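Local atomic coordinates of putative TetR-family transcriptional regulator (Rhodococcus sp., PDB entry 2G3B), a protein that probably binds regulatory DNA as a repressor of the TetR family, controlling transcription through an N-terminal helix-turn-helix domain. Residues A7-S12 / Y42-R47. Residues are numbered along the deposited sequence; the frame is centred on the assembly and turned at random. Where two conformers were deposited one is given.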
loop_
_atom_site.group_PDB
_atom_site.type_symbol
_atom_site.label_atom_id
_atom_site.label_comp_id
_atom_site.label_asym_id
_atom_site.label_seq_id
_atom_site.Cartn_x
_atom_site.Cartn_y
_atom_site.Cartn_z
ATOM N N ALA A 7 4.895 -12.299 -24.431
ATOM C CA ALA A 7 3.990 -13.374 -23.997
ATOM C C ALA A 7 4.387 -13.910 -22.636
ATOM O O ALA A 7 3.535 -14.177 -21.791
ATOM C CB ALA A 7 3.947 -14.553 -25.046
ATOM N N ILE A 8 5.689 -14.059 -22.407
ATOM C CA ILE A 8 6.151 -14.561 -21.125
ATOM C C ILE A 8 5.751 -13.576 -19.993
ATOM O O ILE A 8 5.281 -13.991 -18.910
ATOM C CB ILE A 8 7.697 -14.819 -21.090
ATOM C CG1 ILE A 8 8.042 -16.077 -21.922
ATOM C CG2 ILE A 8 8.154 -15.023 -19.654
ATOM C CD1 ILE A 8 9.552 -16.163 -22.367
ATOM N N LEU A 9 5.990 -12.299 -20.249
ATOM C CA LEU A 9 5.809 -11.259 -19.221
ATOM C C LEU A 9 4.303 -11.072 -18.957
ATOM O O LEU A 9 3.848 -10.994 -17.810
ATOM C CB LEU A 9 6.513 -9.958 -19.680
ATOM C CG LEU A 9 8.044 -10.152 -19.719
ATOM C CD1 LEU A 9 8.804 -8.946 -20.183
ATOM C CD2 LEU A 9 8.530 -10.635 -18.356
ATOM N N LYS A 10 3.512 -11.057 -20.021
ATOM C CA LYS A 10 2.059 -10.981 -19.880
ATOM C C LYS A 10 1.511 -12.144 -18.997
ATOM O O LYS A 10 0.638 -11.945 -18.136
ATOM C CB LYS A 10 1.469 -11.019 -21.276
ATOM C CG LYS A 10 -0.038 -11.047 -21.363
ATOM C CD LYS A 10 -0.403 -11.441 -22.785
ATOM C CE LYS A 10 -0.189 -10.247 -23.706
ATOM N N ALA A 11 1.978 -13.366 -19.259
ATOM C CA ALA A 11 1.589 -14.531 -18.456
ATOM C C ALA A 11 2.119 -14.417 -17.029
ATOM O O ALA A 11 1.490 -14.863 -16.077
ATOM C CB ALA A 11 2.124 -15.857 -19.144
ATOM N N SER A 12 3.291 -13.816 -16.873
ATOM C CA SER A 12 3.869 -13.623 -15.552
ATOM C C SER A 12 3.048 -12.634 -14.740
ATOM O O SER A 12 2.762 -12.900 -13.580
ATOM C CB SER A 12 5.338 -13.158 -15.676
ATOM O OG SER A 12 6.102 -14.214 -16.284
ATOM N N TYR A 42 16.664 -18.498 -21.040
ATOM C CA TYR A 42 17.507 -17.764 -21.983
ATOM C C TYR A 42 17.285 -16.241 -21.920
ATOM O O TYR A 42 18.246 -15.472 -21.912
ATOM C CB TYR A 42 17.310 -18.268 -23.405
ATOM C CG TYR A 42 18.309 -17.661 -24.378
ATOM C CD1 TYR A 42 19.694 -17.989 -24.319
ATOM C CD2 TYR A 42 17.887 -16.767 -25.355
ATOM C CE1 TYR A 42 20.620 -17.403 -25.221
ATOM C CE2 TYR A 42 18.799 -16.173 -26.226
ATOM C CZ TYR A 42 20.148 -16.506 -26.162
ATOM O OH TYR A 42 21.024 -15.927 -27.052
ATOM N N HIS A 43 16.031 -15.800 -21.891
ATOM C CA HIS A 43 15.803 -14.327 -21.879
ATOM C C HIS A 43 15.953 -13.686 -20.537
ATOM O O HIS A 43 16.308 -12.521 -20.464
ATOM C CB HIS A 43 14.405 -13.959 -22.401
ATOM C CG HIS A 43 14.245 -14.188 -23.867
ATOM N ND1 HIS A 43 15.121 -13.663 -24.793
ATOM C CD2 HIS A 43 13.315 -14.876 -24.573
ATOM C CE1 HIS A 43 14.755 -14.040 -26.007
ATOM N NE2 HIS A 43 13.658 -14.768 -25.904
ATOM N N PHE A 44 15.595 -14.394 -19.472
ATOM C CA PHE A 44 15.474 -13.758 -18.146
ATOM C C PHE A 44 16.428 -14.336 -17.088
ATOM O O PHE A 44 16.517 -13.823 -15.982
ATOM C CB PHE A 44 14.013 -13.828 -17.693
ATOM C CG PHE A 44 13.066 -13.147 -18.664
ATOM C CD1 PHE A 44 12.186 -13.902 -19.450
ATOM C CD2 PHE A 44 13.074 -11.743 -18.812
ATOM C CE1 PHE A 44 11.312 -13.262 -20.362
ATOM C CE2 PHE A 44 12.205 -11.099 -19.733
ATOM C CZ PHE A 44 11.327 -11.862 -20.487
ATOM N N LYS A 45 17.116 -15.412 -17.468
ATOM C CA LYS A 45 18.200 -16.071 -16.724
ATOM C C LYS A 45 17.714 -16.953 -15.600
ATOM O O LYS A 45 18.140 -18.112 -15.487
ATOM C CB LYS A 45 19.250 -15.075 -16.182
ATOM C CG LYS A 45 20.443 -15.791 -15.558
ATOM C CD LYS A 45 21.357 -14.868 -14.749
ATOM C CE LYS A 45 22.539 -15.675 -14.193
ATOM N NZ LYS A 45 22.902 -15.052 -12.887
ATOM N N ASP A 46 16.876 -16.383 -14.747
ATOM C CA ASP A 46 16.472 -17.037 -13.505
ATOM C C ASP A 46 15.173 -16.395 -12.996
ATOM O O ASP A 46 14.609 -15.464 -13.632
ATOM C CB ASP A 46 17.616 -17.018 -12.448
ATOM C CG ASP A 46 18.165 -15.625 -12.212
ATOM O OD1 ASP A 46 17.445 -14.649 -12.539
ATOM O OD2 ASP A 46 19.310 -15.514 -11.725
ATOM N N ARG A 47 14.661 -16.908 -11.878
ATOM C CA ARG A 47 13.374 -16.448 -11.376
ATOM C C ARG A 47 13.421 -14.980 -10.939
ATOM O O ARG A 47 12.491 -14.233 -11.237
ATOM C CB ARG A 47 12.839 -17.359 -10.265
ATOM C CG ARG A 47 11.427 -17.014 -9.808
ATOM C CD ARG A 47 10.951 -18.009 -8.727
ATOM N NE ARG A 47 10.017 -17.391 -7.783
ATOM C CZ ARG A 47 10.374 -16.573 -6.789
ATOM N NH1 ARG A 47 11.661 -16.278 -6.572
ATOM N NH2 ARG A 47 9.442 -16.078 -5.985
#
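Phe44 drives its ring against Ile8 and Leu9, joining the end of the predicted recognition helix (37-44) of the TetR-type helix-turn-helix domain to the N-terminal helix 2-23. With CG anti to its own carbonyl carbon (chi1 -58°), the phenyl group reaches across to the facing helix, where the two aliphatic side chains share its far end. Ile8 and Phe44 run past each other in opposite senses: the CG2 methyl of Ile8 meets Phe44 CE1 obliquely at 3.7 Å, while Ile8 CD1 comes in at the ring edge, in plane, 3.9 Å from the same Phe44 CE1. Leu9 crosses the ring at a slant, and both its methyls lie near the ring end, with Leu9 CD2 3.7 Å from Phe44 CZ. The CB of the preceding His43 lies over one face of the Phe44 ring, offset toward the rim. Val29 of helix 26-33 packs on Ile8, and Ala53 and Tyr57 of helix 47-66 touch Phe44 and Leu9 respectively, so this apolar contact belongs to the core of the DNA-binding domain. Replacing Phe44 by an alanine would probably leave Ile8 and Leu9 without their shared partner and open a gap between the two helices. Behind the contact, Ile8 O accepts two bonds from opposite faces of its carbonyl plane, from Ser12 N at 2.9 Å and from Ser12 OG at 2.8 Å.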